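PDB 2GZS: IroE protein from Escherichia coli, which hydrolyses the trilactone siderophore enterobactin and its C-glucosylated derivatives, preferring the iron-free forms and usually cutting the ring once to give linear trimers. Local coordinates for residues V77-N82 / L87-Y92; R25-W30 / A91-P96. One frame throughout, in Å; residues are numbered along the deposited sequence.

After helix 2-6 and the edge strand 11-19, the chain enters strand 26-34; R25, just before it, and Y27 within it supply one half of contact 2. It then runs through strand 43-48 and helices 51-57 and 60-66 before strand 73-79, the sheet neighbour of 26-34, delivers Y79 to contact 1. Four residues separate segments 77-82 and 87-92, so contact 1 closes a short strand-to-helix connection, and it nests inside the far longer loop that contact 2 closes between 25-30 and 91-96. Both loops end on helix 87-93, sharing A91 and Y92. Together they tie two adjacent strands to one helix, meeting at D93, which is hydrogen-bonded to Y79 as well as to Y27.

Contact 1: residues V77-N82 / L87-Y92. With DFP (diisopropyl phosphonate), chain B.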
ATOM      1  N   VAL A  77      -6.413   0.223   5.650  1.00  8.43           N
ATOM      2  CA  VAL A  77      -7.250   1.430   5.454  1.00  9.85           C
ATOM      3  C   VAL A  77      -8.416   1.004   4.559  1.00 11.86           C
ATOM      4  O   VAL A  77      -8.187   0.855   3.324  1.00 10.51           O
ATOM      5  CB  VAL A  77      -6.441   2.547   4.826  1.00  9.80           C
ATOM      6  CG1 VAL A  77      -7.282   3.808   4.649  1.00 11.25           C
ATOM      7  CG2 VAL A  77      -5.198   2.784   5.729  1.00 11.48           C
ATOM      8  N   GLY A  78      -9.587   0.785   5.137  1.00  9.31           N
ATOM      9  CA  GLY A  78     -10.744   0.323   4.401  1.00  9.28           C
ATOM     10  C   GLY A  78     -11.899   1.313   4.450  1.00  9.93           C
ATOM     11  O   GLY A  78     -11.639   2.492   4.741  1.00 11.01           O
ATOM     12  N   TYR A  79     -13.064   0.808   4.186  1.00  9.83           N
ATOM     13  CA  TYR A  79     -14.266   1.615   4.071  1.00 10.92           C
ATOM     14  C   TYR A  79     -15.354   1.109   4.962  1.00 11.64           C
ATOM     15  O   TYR A  79     -15.290  -0.094   5.324  1.00 12.97           O
ATOM     16  CB  TYR A  79     -14.750   1.630   2.601  1.00 11.66           C
ATOM     17  CG  TYR A  79     -13.798   2.390   1.703  1.00 10.54           C
ATOM     18  CD1 TYR A  79     -13.858   3.784   1.601  1.00 10.09           C
ATOM     19  CD2 TYR A  79     -12.806   1.749   0.930  1.00 11.27           C
ATOM     20  CE1 TYR A  79     -12.981   4.481   0.753  1.00 10.10           C
ATOM     21  CE2 TYR A  79     -11.903   2.413   0.091  1.00 10.85           C
ATOM     22  CZ  TYR A  79     -12.025   3.822   0.021  1.00 11.27           C
ATOM     23  OH  TYR A  79     -11.115   4.474  -0.793  1.00 12.02           O
ATOM     24  N   GLN A  80     -16.337   1.943   5.283  1.00 10.07           N
ATOM     25  CA  GLN A  80     -17.454   1.476   6.120  1.00 13.46           C
ATOM     26  C   GLN A  80     -18.456   0.751   5.237  1.00 15.95           C
ATOM     27  O   GLN A  80     -19.472   1.300   4.750  1.00 17.50           O
ATOM     28  CB  GLN A  80     -18.027   2.728   6.808  1.00 14.48           C
ATOM     29  CG  GLN A  80     -17.051   3.302   7.841  1.00 15.74           C
ATOM     30  CD  GLN A  80     -17.560   4.598   8.478  1.00 16.05           C
ATOM     31  OE1 GLN A  80     -18.786   4.699   8.646  1.00 19.98           O
ATOM     32  NE2 GLN A  80     -16.666   5.529   8.804  1.00 15.41           N
ATOM     33  N   THR A  81     -18.162  -0.520   5.009  1.00 14.89           N
ATOM     34  CA  THR A  81     -18.975  -1.358   4.110  1.00 14.15           C
ATOM     35  C   THR A  81     -18.890  -2.789   4.573  1.00 15.11           C
ATOM     36  O   THR A  81     -17.950  -3.197   5.251  1.00 17.68           O
ATOM     37  CB  THR A  81     -18.496  -1.298   2.668  1.00 17.76           C
ATOM     38  OG1 THR A  81     -19.305  -2.207   1.878  1.00 21.06           O
ATOM     39  CG2 THR A  81     -17.045  -1.781   2.585  1.00 15.70           C
ATOM     40  N   ASN A  82     -19.895  -3.581   4.200  1.00 16.75           N
ATOM     41  CA  ASN A  82     -19.792  -4.993   4.581  1.00 20.05           C
ATOM     42  C   ASN A  82     -19.254  -5.825   3.420  1.00 24.18           C
ATOM     43  O   ASN A  82     -19.202  -7.049   3.493  1.00 24.95           O
ATOM     44  CB  ASN A  82     -21.154  -5.571   4.971  1.00 24.16           C
ATOM     45  CG  ASN A  82     -21.670  -5.004   6.287  1.00 28.90           C
ATOM     46  OD1 ASN A  82     -21.125  -5.304   7.353  1.00 82.83           O
ATOM     47  ND2 ASN A  82     -22.701  -4.179   6.202  1.00 51.78           N
ATOM     48  N   LEU A  87     -16.004  -0.140  -4.333  1.00 12.34           N
ATOM     49  CA  LEU A  87     -15.466   0.030  -5.674  1.00 13.07           C
ATOM     50  C   LEU A  87     -15.571   1.487  -6.148  1.00 13.50           C
ATOM     51  O   LEU A  87     -14.614   1.952  -6.825  1.00 13.50           O
ATOM     52  CB  LEU A  87     -16.184  -0.881  -6.717  1.00 16.88           C
ATOM     53  CG  LEU A  87     -15.999  -2.405  -6.441  1.00 13.67           C
ATOM     54  CD1 LEU A  87     -16.895  -3.136  -7.469  1.00 20.82           C
ATOM     55  CD2 LEU A  87     -14.595  -2.881  -6.519  1.00 17.39           C
ATOM     56  N   ASN A  88     -16.675   2.130  -5.784  1.00 13.00           N
ATOM     57  CA  ASN A  88     -16.785   3.524  -6.177  1.00 13.87           C
ATOM     58  C   ASN A  88     -15.764   4.429  -5.497  1.00 11.98           C
ATOM     59  O   ASN A  88     -15.090   5.283  -6.052  1.00 14.12           O
ATOM     60  CB  ASN A  88     -18.155   4.073  -5.810  1.00 18.12           C
ATOM     61  CG  ASN A  88     -19.316   3.433  -6.530  1.00 34.41           C
ATOM     62  OD1 ASN A  88     -19.078   2.817  -7.559  1.00 30.32           O
ATOM     63  ND2 ASN A  88     -20.489   3.642  -5.942  1.00 33.80           N
ATOM     64  N   SER A  89     -15.677   4.236  -4.162  1.00 12.02           N
ATOM     65  CA  SER A  89     -14.812   5.132  -3.391  1.00 11.76           C
ATOM     66  C   SER A  89     -13.349   4.938  -3.736  1.00 12.88           C
ATOM     67  O   SER A  89     -12.560   5.867  -3.853  1.00 12.30           O
ATOM     68  CB  SER A  89     -14.989   4.939  -1.879  1.00 12.42           C
ATOM     69  OG  SER A  89     -16.319   5.270  -1.473  1.00 13.51           O
ATOM     70  N   ARG A  90     -12.908   3.663  -3.930  1.00  9.45           N
ATOM     71  CA  ARG A  90     -11.509   3.461  -4.213  1.00  9.67           C
ATOM     72  C   ARG A  90     -11.070   3.969  -5.601  1.00  8.83           C
ATOM     73  O   ARG A  90      -9.957   4.405  -5.801  1.00 10.72           O
ATOM     74  CB  ARG A  90     -11.178   1.965  -4.015  1.00 11.78           C
ATOM     75  CG  ARG A  90     -11.656   1.099  -5.174  1.00 10.41           C
ATOM     76  CD  ARG A  90     -11.573  -0.388  -4.773  1.00  9.51           C
ATOM     77  NE  ARG A  90     -10.199  -0.832  -4.870  1.00  9.47           N
ATOM     78  CZ  ARG A  90      -9.450  -1.156  -5.899  1.00 10.90           C
ATOM     79  NH1 ARG A  90     -10.119  -1.044  -7.096  1.00 11.16           N
ATOM     80  NH2 ARG A  90      -8.206  -1.548  -5.842  1.00  9.76           N
ATOM     81  N   ALA A  91     -12.045   3.880  -6.549  1.00 10.06           N
ATOM     82  CA  ALA A  91     -11.717   4.412  -7.883  1.00 11.48           C
ATOM     83  C   ALA A  91     -11.435   5.932  -7.831  1.00 10.16           C
ATOM     84  O   ALA A  91     -10.628   6.314  -8.634  1.00 11.37           O
ATOM     85  CB  ALA A  91     -12.891   4.216  -8.834  1.00 11.45           C
ATOM     86  N   TYR A  92     -12.088   6.587  -6.892  1.00  8.91           N
ATOM     87  CA  TYR A  92     -11.805   8.028  -6.706  1.00  9.82           C
ATOM     88  C   TYR A  92     -10.514   8.246  -5.919  1.00 11.26           C
ATOM     89  O   TYR A  92      -9.600   8.940  -6.319  1.00 10.18           O
ATOM     90  CB  TYR A  92     -12.979   8.699  -6.004  1.00 10.04           C
ATOM     91  CG  TYR A  92     -12.746  10.220  -6.019  1.00 12.04           C
ATOM     92  CD1 TYR A  92     -12.742  10.979  -7.183  1.00 14.25           C
ATOM     93  CD2 TYR A  92     -12.513  10.889  -4.842  1.00 10.85           C
ATOM     94  CE1 TYR A  92     -12.513  12.379  -7.138  1.00 11.26           C
ATOM     95  CE2 TYR A  92     -12.275  12.244  -4.742  1.00 11.41           C
ATOM     96  CZ  TYR A  92     -12.280  12.964  -5.919  1.00 11.62           C
ATOM     97  OH  TYR A  92     -12.053  14.332  -5.839  1.00 12.80           O
TER
HETATM   98  C1  DFP B1189      -8.373  -5.456 -10.779  1.00 23.69           C
HETATM   99  C2  DFP B1189      -9.699  -5.590 -11.532  1.00 27.12           C
HETATM  100  C3  DFP B1189      -8.099  -6.637  -9.861  1.00 29.44           C
HETATM  101  C1' DFP B1189      -8.341  -1.161 -12.191  1.00 18.54           C
HETATM  102  C2' DFP B1189      -6.957  -0.841 -12.676  1.00 26.22           C
HETATM  103  C3' DFP B1189      -9.274  -1.243 -13.446  1.00 29.73           C
HETATM  104  P   DFP B1189      -7.922  -2.863 -10.188  1.00 13.37           P
HETATM  105  O1P DFP B1189      -8.552  -4.271  -9.940  1.00 17.13           O
HETATM  106  O2P DFP B1189      -8.357  -2.461 -11.652  1.00 14.24           O
HETATM  107  O3P DFP B1189      -8.340  -1.834  -9.150  1.00 12.17           O
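Y79 packs against S89 and R90 in a small, buried, nonpolar contact between the last residue of strand 73-79 and the first turn of helix 87-93, just after a short connecting loop. No hydrogen bond crosses it. The tyrosine reaches out from the strand end so that its ring carbon CE1 comes to 3.3 Å from S89 CB, an oblique approach, while the phenol OH lies 3.6 Å from R90 CA. Polar ends are satisfied by other residues: Y79 OH bonds to D93, one turn further along the helix, and S89 OG bonds to D86 just before it. Replacing Y79 with an alanine would probably open a gap beside S89 and R90 and leave D93 without one of its hydroxyl partners.

R90 touches the tyrosine only with its inner part and sends its guanidinium the other way. With CG lying between the backbone N and the carbonyl carbon (chi1 77°) and a bend at chi3, the chain turns from the ring toward the bound diisopropyl phosphonate. There R90 NH1 gives O3P of that group a fairly straight bond of 2.8 Å (161° at the hydrogen), and NH2 adds a weak one of 3.3 Å to the same oxygen, which lies in the guanidinium plane. A salt bridge from R90 NE to D50 is likely to restrict rotation of the group. The bound phosphonate also accepts a hydrogen bond from the backbone N of Y150, next to the active-site S149, an environment consistent with the oxyanion hole of an alpha/beta-hydrolase esterase.

Contact 2: residues R25-W30 / A91-P96; sequences RHYRVW and AYDYTP
The carboxylate of D93, near the end of helix 87-93, is the polar centre of a buried contact in which R25, just before strand 26-34, and Y27 within it converge on the acid. R25 NE forms a salt bridge to D93 OD1 at 2.8 Å. The bond is bent, 130° at the hydrogen, and reaches OD1 on its syn side, with the guanidinium and carboxylate planes 71° apart. Y27 and D93 reach toward each other from opposite directions, and the tyrosine donates its hydroxyl to D93 OD2, the OH and OD2 being 2.6 Å apart; it approaches from above the carboxylate plane.

Each carboxylate oxygen has a second partner. A water gives a hydrogen bond to D93 OD1 at 2.7 Å and accepts a weak one from R25 NH2, while Y79 OH of the neighbouring strand also bonds to OD2. Four partners thus grip the buried acid, which would probably stabilise its negative charge. On R25, NH1 is taken by a salt bridge to D22, and Y92 CD2 sits 3.6 Å over one face of the guanidinium. Y92 gets there with CG anti to the backbone N (chi1 -172°), its ring turned obliquely to the arginine.

T95 OG1 donates to A91 O at 2.7 Å, tying T95 back to the helix residue A91. The whole is a buried charge cluster fastening a helix to two antiparallel neighbours at one side of the mixed sheet of an alpha/beta-hydrolase fold.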
ATOM      1  N   ARG A  25     -17.334   9.838   1.480  1.00 12.46           N
ATOM      2  CA  ARG A  25     -16.615   8.561   1.630  1.00 11.34           C
ATOM      3  C   ARG A  25     -16.276   8.410   3.115  1.00 11.14           C
ATOM      4  O   ARG A  25     -15.941   9.315   3.857  1.00 12.96           O
ATOM      5  CB  ARG A  25     -15.341   8.514   0.775  1.00 14.66           C
ATOM      6  CG  ARG A  25     -15.660   8.471  -0.725  1.00 11.92           C
ATOM      7  CD  ARG A  25     -14.507   8.633  -1.654  1.00 11.56           C
ATOM      8  NE  ARG A  25     -13.629   9.750  -1.331  1.00 10.99           N
ATOM      9  CZ  ARG A  25     -13.977  11.055  -1.575  1.00 11.68           C
ATOM     10  NH1 ARG A  25     -15.147  11.331  -2.160  1.00 14.60           N
ATOM     11  NH2 ARG A  25     -13.095  11.989  -1.231  1.00 12.20           N
ATOM     12  N   HIS A  26     -16.391   7.154   3.599  1.00 12.39           N
ATOM     13  CA  HIS A  26     -16.351   6.881   5.049  1.00 12.63           C
ATOM     14  C   HIS A  26     -15.389   5.717   5.282  1.00 12.07           C
ATOM     15  O   HIS A  26     -15.658   4.646   4.727  1.00 12.42           O
ATOM     16  CB  HIS A  26     -17.772   6.536   5.533  1.00 13.99           C
ATOM     17  CG  HIS A  26     -18.749   7.631   5.131  1.00 15.52           C
ATOM     18  ND1 HIS A  26     -18.681   8.852   5.782  1.00 20.63           N
ATOM     19  CD2 HIS A  26     -19.663   7.723   4.163  1.00 18.28           C
ATOM     20  CE1 HIS A  26     -19.603   9.643   5.224  1.00 24.16           C
ATOM     21  NE2 HIS A  26     -20.199   8.979   4.256  1.00 20.06           N
ATOM     22  N   TYR A  27     -14.323   5.970   6.025  1.00 11.10           N
ATOM     23  CA  TYR A  27     -13.196   5.039   6.171  1.00 11.33           C
ATOM     24  C   TYR A  27     -13.346   4.214   7.449  1.00 11.67           C
ATOM     25  O   TYR A  27     -13.800   4.716   8.472  1.00 12.82           O
ATOM     26  CB  TYR A  27     -11.825   5.774   6.163  1.00 11.27           C
ATOM     27  CG  TYR A  27     -11.728   6.562   4.850  1.00 10.48           C
ATOM     28  CD1 TYR A  27     -11.175   6.034   3.715  1.00 11.56           C
ATOM     29  CD2 TYR A  27     -12.244   7.854   4.827  1.00 11.94           C
ATOM     30  CE1 TYR A  27     -11.076   6.726   2.495  1.00 12.43           C
ATOM     31  CE2 TYR A  27     -12.177   8.568   3.624  1.00 12.08           C
ATOM     32  CZ  TYR A  27     -11.610   8.020   2.511  1.00 12.02           C
ATOM     33  OH  TYR A  27     -11.550   8.725   1.319  1.00 11.41           O
ATOM     34  N   ARG A  28     -12.907   2.966   7.355  1.00  9.92           N
ATOM     35  CA  ARG A  28     -12.828   2.077   8.544  1.00 10.71           C
ATOM     36  C   ARG A  28     -11.411   1.596   8.612  1.00 10.26           C
ATOM     37  O   ARG A  28     -10.968   1.014   7.612  1.00 11.71           O
ATOM     38  CB  ARG A  28     -13.800   0.916   8.383  1.00 13.00           C
ATOM     39  CG  ARG A  28     -13.809  -0.041   9.615  1.00 20.71           C
ATOM     40  CD  ARG A  28     -14.974  -0.995   9.425  1.00 37.95           C
ATOM     41  NE  ARG A  28     -16.347  -0.501   9.427  1.00 37.15           N
ATOM     42  CZ  ARG A  28     -17.313  -1.148   8.756  1.00 40.31           C
ATOM     43  NH1 ARG A  28     -16.996  -2.252   8.076  1.00 47.11           N
ATOM     44  NH2 ARG A  28     -18.542  -0.647   8.801  1.00 39.93           N
ATOM     45  N   VAL A  29     -10.633   1.936   9.652  1.00 10.63           N
ATOM     46  CA  VAL A  29      -9.194   1.707   9.658  1.00  8.81           C
ATOM     47  C   VAL A  29      -8.895   0.748  10.820  1.00 13.38           C
ATOM     48  O   VAL A  29      -9.231   1.053  11.980  1.00 13.37           O
ATOM     49  CB  VAL A  29      -8.404   3.010   9.815  1.00 12.56           C
ATOM     50  CG1 VAL A  29      -6.895   2.734   9.910  1.00 12.45           C
ATOM     51  CG2 VAL A  29      -8.794   3.913   8.634  1.00  9.03           C
ATOM     52  N   TRP A  30      -8.291  -0.378  10.473  1.00 10.41           N
ATOM     53  CA  TRP A  30      -7.911  -1.347  11.502  1.00 11.67           C
ATOM     54  C   TRP A  30      -6.409  -1.223  11.741  1.00 13.94           C
ATOM     55  O   TRP A  30      -5.579  -1.155  10.815  1.00 12.62           O
ATOM     56  CB  TRP A  30      -8.198  -2.782  11.112  1.00 10.67           C
ATOM     57  CG  TRP A  30      -9.628  -3.136  10.980  1.00 14.20           C
ATOM     58  CD1 TRP A  30     -10.390  -3.702  11.976  1.00 15.99           C
ATOM     59  CD2 TRP A  30     -10.500  -2.991   9.844  1.00 12.39           C
ATOM     60  NE1 TRP A  30     -11.676  -3.907  11.511  1.00 18.37           N
ATOM     61  CE2 TRP A  30     -11.754  -3.470  10.200  1.00 15.01           C
ATOM     62  CE3 TRP A  30     -10.263  -2.467   8.544  1.00 11.87           C
ATOM     63  CZ2 TRP A  30     -12.818  -3.475   9.323  1.00 19.75           C
ATOM     64  CZ3 TRP A  30     -11.351  -2.469   7.663  1.00 14.90           C
ATOM     65  CH2 TRP A  30     -12.602  -2.955   8.053  1.00 18.66           C
ATOM     66  N   ALA A  91     -12.045   3.880  -6.549  1.00 10.06           N
ATOM     67  CA  ALA A  91     -11.717   4.412  -7.883  1.00 11.48           C
ATOM     68  C   ALA A  91     -11.435   5.932  -7.831  1.00 10.16           C
ATOM     69  O   ALA A  91     -10.628   6.314  -8.634  1.00 11.37           O
ATOM     70  CB  ALA A  91     -12.891   4.216  -8.834  1.00 11.45           C
ATOM     71  N   TYR A  92     -12.088   6.587  -6.892  1.00  8.91           N
ATOM     72  CA  TYR A  92     -11.805   8.028  -6.706  1.00  9.82           C
ATOM     73  C   TYR A  92     -10.514   8.246  -5.919  1.00 11.26           C
ATOM     74  O   TYR A  92      -9.600   8.940  -6.319  1.00 10.18           O
ATOM     75  CB  TYR A  92     -12.979   8.699  -6.004  1.00 10.04           C
ATOM     76  CG  TYR A  92     -12.746  10.220  -6.019  1.00 12.04           C
ATOM     77  CD1 TYR A  92     -12.742  10.979  -7.183  1.00 14.25           C
ATOM     78  CD2 TYR A  92     -12.513  10.889  -4.842  1.00 10.85           C
ATOM     79  CE1 TYR A  92     -12.513  12.379  -7.138  1.00 11.26           C
ATOM     80  CE2 TYR A  92     -12.275  12.244  -4.742  1.00 11.41           C
ATOM     81  CZ  TYR A  92     -12.280  12.964  -5.919  1.00 11.62           C
ATOM     82  OH  TYR A  92     -12.053  14.332  -5.839  1.00 12.80           O
ATOM     83  N   ASP A  93     -10.507   7.591  -4.710  1.00  8.65           N
ATOM     84  CA  ASP A  93      -9.384   7.915  -3.811  1.00  8.09           C
ATOM     85  C   ASP A  93      -8.030   7.516  -4.270  1.00  7.60           C
ATOM     86  O   ASP A  93      -7.004   8.107  -3.902  1.00  8.92           O
ATOM     87  CB  ASP A  93      -9.630   7.206  -2.469  1.00  8.58           C
ATOM     88  CG  ASP A  93     -10.702   7.792  -1.591  1.00 10.67           C
ATOM     89  OD1 ASP A  93     -10.994   9.007  -1.764  1.00 11.63           O
ATOM     90  OD2 ASP A  93     -11.260   7.088  -0.735  1.00 10.27           O
ATOM     91  N   TYR A  94      -7.956   6.411  -5.107  1.00  8.48           N
ATOM     92  CA  TYR A  94      -6.649   5.841  -5.420  1.00  8.26           C
ATOM     93  C   TYR A  94      -6.048   6.317  -6.714  1.00  9.21           C
ATOM     94  O   TYR A  94      -4.871   6.019  -7.034  1.00 11.51           O
ATOM     95  CB  TYR A  94      -6.722   4.299  -5.453  1.00  8.83           C
ATOM     96  CG  TYR A  94      -7.130   3.645  -4.135  1.00  8.53           C
ATOM     97  CD1 TYR A  94      -7.310   4.331  -2.946  1.00  9.10           C
ATOM     98  CD2 TYR A  94      -7.327   2.261  -4.145  1.00 10.16           C
ATOM     99  CE1 TYR A  94      -7.690   3.666  -1.761  1.00  9.69           C
ATOM    100  CE2 TYR A  94      -7.707   1.588  -2.990  1.00 10.79           C
ATOM    101  CZ  TYR A  94      -7.882   2.305  -1.815  1.00  9.81           C
ATOM    102  OH  TYR A  94      -8.266   1.634  -0.659  1.00 10.21           O
ATOM    103  N   THR A  95      -6.854   7.088  -7.470  1.00  9.78           N
ATOM    104  CA  THR A  95      -6.371   7.403  -8.803  1.00 10.62           C
ATOM    105  C   THR A  95      -5.905   8.849  -8.984  1.00  9.93           C
ATOM    106  O   THR A  95      -6.520   9.781  -8.462  1.00 11.56           O
ATOM    107  CB  THR A  95      -7.484   7.171  -9.864  1.00 14.25           C
ATOM    108  OG1 THR A  95      -8.655   7.899  -9.444  1.00 13.25           O
ATOM    109  CG2 THR A  95      -7.785   5.692 -10.056  1.00 14.63           C
ATOM    110  N   PRO A  96      -4.837   9.077  -9.746  1.00 14.39           N
ATOM    111  CA  PRO A  96      -4.359  10.436 -10.071  1.00 16.45           C
ATOM    112  C   PRO A  96      -5.155  10.924 -11.290  1.00 19.02           C
ATOM    113  O   PRO A  96      -5.867  10.122 -11.953  1.00 21.37           O
ATOM    114  CB  PRO A  96      -2.887  10.208 -10.471  1.00 19.01           C
ATOM    115  CG  PRO A  96      -2.957   8.881 -11.147  1.00 22.99           C
ATOM    116  CD  PRO A  96      -3.973   8.039 -10.378  1.00 17.94           C
TER
HETATM  117  O   HOH W   1      -9.889  11.500  -2.117  1.00 11.73           O